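Local structure of farnesyl diphosphate synthase (Rhodobacter capsulatus, 3LVS) at residues L167-I172 with S246-A251; A155-A160 with I173-G178. The protein probably catalyses the chain-building condensation of isopentenyl diphosphate with allylic diphosphates to make farnesyl diphosphate. One frame throughout, in Å; residues are numbered along the deposited sequence.

Contact 1 of 2, residues L167-I172 with S246-A251; sequences LTLDEI and SLLGLA. With PO4 (phosphate ion), chain G.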
loop_
_atom_site.group_PDB
_atom_site.type_symbol
_atom_site.label_atom_id
_atom_site.label_comp_id
_atom_site.label_asym_id
_atom_site.label_seq_id
_atom_site.Cartn_x
_atom_site.Cartn_y
_atom_site.Cartn_z
ATOM N N LEU B 167 -20.943 23.477 0.143
ATOM C CA LEU B 167 -20.735 22.393 -0.815
ATOM C C LEU B 167 -21.981 22.089 -1.644
ATOM O O LEU B 167 -23.091 21.969 -1.111
ATOM C CB LEU B 167 -20.220 21.128 -0.117
ATOM C CG LEU B 167 -18.853 21.235 0.566
ATOM C CD1 LEU B 167 -18.711 20.130 1.593
ATOM C CD2 LEU B 167 -17.699 21.209 -0.446
ATOM N N THR B 168 -21.779 21.978 -2.954
ATOM C CA THR B 168 -22.843 21.592 -3.860
ATOM C C THR B 168 -23.078 20.081 -3.783
ATOM O O THR B 168 -22.290 19.340 -3.175
ATOM C CB THR B 168 -22.501 21.943 -5.315
ATOM O OG1 THR B 168 -21.388 21.153 -5.736
ATOM C CG2 THR B 168 -22.171 23.424 -5.465
ATOM N N LEU B 169 -24.169 19.640 -4.408
ATOM C CA LEU B 169 -24.498 18.230 -4.539
ATOM C C LEU B 169 -23.417 17.444 -5.290
ATOM O O LEU B 169 -22.984 16.388 -4.824
ATOM C CB LEU B 169 -25.845 18.081 -5.237
ATOM C CG LEU B 169 -26.354 16.658 -5.414
ATOM C CD1 LEU B 169 -26.903 16.120 -4.085
ATOM C CD2 LEU B 169 -27.376 16.605 -6.549
ATOM N N ASP B 170 -22.976 17.968 -6.433
ATOM C CA ASP B 170 -21.905 17.336 -7.223
ATOM C C ASP B 170 -20.637 17.061 -6.408
ATOM O O ASP B 170 -20.019 16.002 -6.550
ATOM C CB ASP B 170 -21.547 18.202 -8.433
ATOM C CG ASP B 170 -22.622 18.179 -9.508
ATOM O OD1 ASP B 170 -23.676 17.542 -9.288
ATOM O OD2 ASP B 170 -22.409 18.790 -10.579
ATOM N N GLU B 171 -20.276 18.023 -5.555
ATOM C CA GLU B 171 -19.083 17.942 -4.736
ATOM C C GLU B 171 -19.202 16.841 -3.694
ATOM O O GLU B 171 -18.326 15.991 -3.643
ATOM C CB GLU B 171 -18.760 19.294 -4.092
ATOM C CG GLU B 171 -18.108 20.286 -5.064
ATOM C CD GLU B 171 -18.151 21.743 -4.583
ATOM O OE1 GLU B 171 -18.854 22.052 -3.592
ATOM O OE2 GLU B 171 -17.479 22.583 -5.214
ATOM N N ILE B 172 -20.282 16.829 -2.903
ATOM C CA ILE B 172 -20.479 15.759 -1.922
ATOM C C ILE B 172 -20.694 14.373 -2.548
ATOM O O ILE B 172 -20.481 13.358 -1.890
ATOM C CB ILE B 172 -21.578 16.067 -0.837
ATOM C CG1 ILE B 172 -23.000 15.981 -1.389
ATOM C CG2 ILE B 172 -21.334 17.410 -0.161
ATOM C CD1 ILE B 172 -24.052 15.820 -0.265
ATOM N N SER B 246 -29.508 17.906 4.141
ATOM C CA SER B 246 -29.507 19.366 4.012
ATOM C C SER B 246 -29.724 19.822 2.560
ATOM O O SER B 246 -30.417 20.806 2.313
ATOM C CB SER B 246 -28.227 19.981 4.608
ATOM O OG SER B 246 -27.116 19.872 3.728
ATOM N N LEU B 247 -29.167 19.082 1.608
ATOM C CA LEU B 247 -29.250 19.450 0.202
ATOM C C LEU B 247 -30.554 19.033 -0.485
ATOM O O LEU B 247 -31.079 19.778 -1.320
ATOM C CB LEU B 247 -28.053 18.883 -0.559
ATOM C CG LEU B 247 -26.887 19.813 -0.923
ATOM C CD1 LEU B 247 -26.649 20.949 0.061
ATOM C CD2 LEU B 247 -25.626 19.000 -1.114
ATOM N N LEU B 248 -31.074 17.857 -0.132
ATOM C CA LEU B 248 -32.215 17.264 -0.825
ATOM C C LEU B 248 -33.505 17.346 0.005
ATOM O O LEU B 248 -34.601 17.172 -0.523
ATOM C CB LEU B 248 -31.912 15.797 -1.181
ATOM C CG LEU B 248 -31.353 15.356 -2.546
ATOM C CD1 LEU B 248 -30.506 16.410 -3.238
ATOM C CD2 LEU B 248 -30.587 14.035 -2.445
ATOM N N GLY B 249 -33.371 17.618 1.301
ATOM C CA GLY B 249 -34.500 17.498 2.230
ATOM C C GLY B 249 -34.599 16.075 2.749
ATOM O O GLY B 249 -34.061 15.153 2.133
ATOM N N LEU B 250 -35.281 15.902 3.881
ATOM C CA LEU B 250 -35.474 14.598 4.504
ATOM C C LEU B 250 -36.168 13.615 3.564
ATOM O O LEU B 250 -35.659 12.525 3.334
ATOM C CB LEU B 250 -36.295 14.733 5.790
ATOM C CG LEU B 250 -35.955 13.918 7.051
ATOM C CD1 LEU B 250 -37.227 13.585 7.852
ATOM C CD2 LEU B 250 -35.139 12.654 6.768
ATOM N N ALA B 251 -37.325 14.005 3.029
ATOM C CA ALA B 251 -38.100 13.178 2.103
ATOM C C ALA B 251 -37.363 12.994 0.773
ATOM O O ALA B 251 -37.434 11.925 0.156
ATOM C CB ALA B 251 -39.482 13.801 1.859
HETATM P P PO4 G . -38.932 17.813 3.253
HETATM O O1 PO4 G . -38.740 18.082 1.779
HETATM O O2 PO4 G . -38.228 16.538 3.641
HETATM O O3 PO4 G . -38.354 18.960 4.054
HETATM O O4 PO4 G . -40.404 17.660 3.564
#
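Leu-247 lays its methyl CD2 over one face of the peptide group joining Thr-168 to Leu-169, 3.7 Å from Leu-169 N. Its other methyl, CD1, meets the preceding peptide at the oxygen, 3.9 Å from Leu-167 O. A second flat group, the carboxylate of Glu-171, turns back on the same turn: Thr-168 N donates to Glu-171 OE1 at 3.0 Å, arriving from above the carboxylate plane, 39° out of it.

Beyond the peptide, the same CD2 of Leu-247 meets Ile-172 tip to tip, 3.6 Å from Ile-172 CD1. That end faces Leu-247 because CG1 of Ile-172 lies between the backbone N and the carbonyl carbon (chi1 74°). Leu-169 crosses Leu-248 at about a right angle, with Leu-169 CD1 and Leu-248 CD1 3.7 Å apart. Phe-244 also packs on Leu-169 and Ile-172.

After Leu-248 the chain turns at Gly-249, whose positive phi would press any CB against the preceding carbonyl oxygen. At the start of the helix that follows, Ala-251 N donates a nearly straight bond of 2.8 Å to O2 of a phosphate ion, probably from the crystallisation liquor. On 167-172, Thr-168 OG1 accepts a weak bond from Glu-171 N, which completes the reciprocal pair of a capping box at the N terminus of helix 169-195.

Contact 2 of 2, residues A155-A160 with I173-G178; sequences ALDIAA and IRLQAG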
loop_
_atom_site.group_PDB
_atom_site.type_symbol
_atom_site.label_atom_id
_atom_site.label_comp_id
_atom_site.label_asym_id
_atom_site.label_seq_id
_atom_site.Cartn_x
_atom_site.Cartn_y
_atom_site.Cartn_z
ATOM N N ALA B 155 -8.257 13.414 0.841
ATOM C CA ALA B 155 -7.621 14.718 0.631
ATOM C C ALA B 155 -8.671 15.812 0.409
ATOM O O ALA B 155 -8.585 16.893 1.011
ATOM C CB ALA B 155 -6.646 14.663 -0.548
ATOM N N LEU B 156 -9.677 15.493 -0.414
ATOM C CA LEU B 156 -10.777 16.401 -0.734
ATOM C C LEU B 156 -11.622 16.717 0.488
ATOM O O LEU B 156 -12.080 17.849 0.660
ATOM C CB LEU B 156 -11.674 15.804 -1.810
ATOM C CG LEU B 156 -11.143 15.683 -3.235
ATOM C CD1 LEU B 156 -12.161 14.897 -4.039
ATOM C CD2 LEU B 156 -10.901 17.057 -3.832
ATOM N N ASP B 157 -11.800 15.715 1.338
ATOM C CA ASP B 157 -12.568 15.891 2.553
ATOM C C ASP B 157 -11.983 16.943 3.500
ATOM O O ASP B 157 -12.738 17.618 4.201
ATOM C CB ASP B 157 -12.769 14.564 3.277
ATOM C CG ASP B 157 -13.955 14.608 4.209
ATOM O OD1 ASP B 157 -14.954 15.274 3.850
ATOM O OD2 ASP B 157 -13.891 13.998 5.297
ATOM N N ILE B 158 -10.654 17.088 3.500
ATOM C CA ILE B 158 -9.986 18.111 4.307
ATOM C C ILE B 158 -10.372 19.526 3.857
ATOM O O ILE B 158 -10.792 20.337 4.681
ATOM C CB ILE B 158 -8.445 17.934 4.328
ATOM C CG1 ILE B 158 -8.053 16.552 4.877
ATOM C CG2 ILE B 158 -7.792 19.044 5.141
ATOM C CD1 ILE B 158 -6.587 16.178 4.610
ATOM N N ALA B 159 -10.230 19.805 2.556
ATOM C CA ALA B 159 -10.719 21.055 1.955
ATOM C C ALA B 159 -12.225 21.256 2.208
ATOM O O ALA B 159 -12.658 22.328 2.647
ATOM C CB ALA B 159 -10.415 21.081 0.449
ATOM N N ALA B 160 -13.003 20.202 1.975
ATOM C CA ALA B 160 -14.458 20.276 2.046
ATOM C C ALA B 160 -14.998 20.670 3.414
ATOM O O ALA B 160 -15.983 21.402 3.494
ATOM C CB ALA B 160 -15.085 18.960 1.605
ATOM N N ILE B 173 -21.093 14.340 -3.822
ATOM C CA ILE B 173 -21.163 13.090 -4.568
ATOM C C ILE B 173 -19.746 12.616 -4.919
ATOM O O ILE B 173 -19.427 11.457 -4.678
ATOM C CB ILE B 173 -22.114 13.186 -5.816
ATOM C CG1 ILE B 173 -23.578 13.117 -5.361
ATOM C CG2 ILE B 173 -21.857 12.056 -6.829
ATOM C CD1 ILE B 173 -24.582 13.502 -6.456
ATOM N N ARG B 174 -18.911 13.516 -5.449
ATOM C CA ARG B 174 -17.493 13.240 -5.751
ATOM C C ARG B 174 -16.696 12.827 -4.500
ATOM O O ARG B 174 -15.815 11.960 -4.553
ATOM C CB ARG B 174 -16.839 14.466 -6.388
ATOM C CG ARG B 174 -15.424 14.227 -6.932
ATOM C CD ARG B 174 -15.005 15.320 -7.926
ATOM N NE ARG B 174 -14.065 16.305 -7.382
ATOM C CZ ARG B 174 -14.395 17.381 -6.665
ATOM N NH1 ARG B 174 -13.448 18.205 -6.240
ATOM N NH2 ARG B 174 -15.660 17.644 -6.362
ATOM N N LEU B 175 -17.037 13.452 -3.381
ATOM C CA LEU B 175 -16.493 13.123 -2.084
ATOM C C LEU B 175 -16.778 11.653 -1.744
ATOM O O LEU B 175 -15.845 10.850 -1.639
ATOM C CB LEU B 175 -17.112 14.061 -1.049
ATOM C CG LEU B 175 -16.314 14.524 0.166
ATOM C CD1 LEU B 175 -14.882 14.811 -0.212
ATOM C CD2 LEU B 175 -16.956 15.769 0.752
ATOM N N GLN B 176 -18.067 11.328 -1.593
ATOM C CA GLN B 176 -18.606 9.977 -1.385
ATOM C C GLN B 176 -17.967 8.908 -2.288
ATOM O O GLN B 176 -17.603 7.834 -1.816
ATOM C CB GLN B 176 -20.127 10.021 -1.616
ATOM C CG GLN B 176 -20.869 8.682 -1.546
ATOM C CD GLN B 176 -20.813 7.903 -2.849
ATOM O OE1 GLN B 176 -20.951 8.472 -3.935
ATOM N NE2 GLN B 176 -20.575 6.604 -2.747
ATOM N N ALA B 177 -17.848 9.223 -3.576
ATOM C CA ALA B 177 -17.357 8.304 -4.591
ATOM C C ALA B 177 -15.904 7.909 -4.333
ATOM O O ALA B 177 -15.520 6.769 -4.586
ATOM C CB ALA B 177 -17.507 8.930 -5.991
ATOM N N GLY B 178 -15.111 8.860 -3.827
ATOM C CA GLY B 178 -13.730 8.612 -3.416
ATOM C C GLY B 178 -13.641 7.936 -2.056
ATOM O O GLY B 178 -13.194 6.797 -1.969
#
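Leu-175 carries most of this contact, reaching from helix 169-195 into the side of helix 150-160. Its CB leaves the backbone without heading straight for the other helix, and a chi1 of -147°, well off a staggered value, swings the branched end across. CG comes within 4.0 Å of Asp-157 OD1. At the tip the two methyls part: CD1 settles against the other helix, 3.6 Å from the backbone Asp-157 N and 3.7 Å from Leu-156 CB, while CD2 touches Ala-160 CB at 3.8 Å and passes the carboxylate of Asp-157, crossing that side chain at about a right angle. The charge of OD1 is met by a salt bridge to Lys-241, a loop residue that Leu-175 also touches. The two helices run antiparallel, their segments 146° apart in direction and 9.9 Å between axes, as consecutive helices joined by a short connection in the all-helical isoprenoid synthase fold. With only an alanine at Leu-175, both methyls go, which would probably open a gap between the helices beside Leu-156 and Ala-160 and strip the apolar cover from one side of Asp-157.

Farther out, Leu-156 turns its methyls to Arg-174, and the two side chains cross at roughly a right angle. CD1 of Leu-156 lies over one face of the guanidinium, while Leu-156 CD2 comes 3.7 Å from Arg-174 NH1. A bend at chi3 brings the charged end of Arg-174 back to this spot. Helix 150-160 also meets the second subunit, where Ala-155 packs on Leu-31 and Ile-158 on Ala-106 of that chain.

From the N terminus the chain runs through the helices up to 131-145 before it enters helix 150-160, then a short connection, then helix 169-195. Contact 2 closes that connection, with 12 residues between its segments. Contact 1 closes a far longer excursion of 73 residues, running through helices 169-195 and 200-222 and the unmodelled 224-235 before returning at 246-251. Their segments alternate, so the two loops cross rather than nest, and both draw on the beginning of helix 169-195. The contacts lie about 14 Å apart between centres and meet directly where Leu-167 CD1 packs 3.6 Å from Ala-160 O. Lys-241 adds a bridge, touching Leu-167 of contact 1 and Asp-157 and Leu-175 of contact 2.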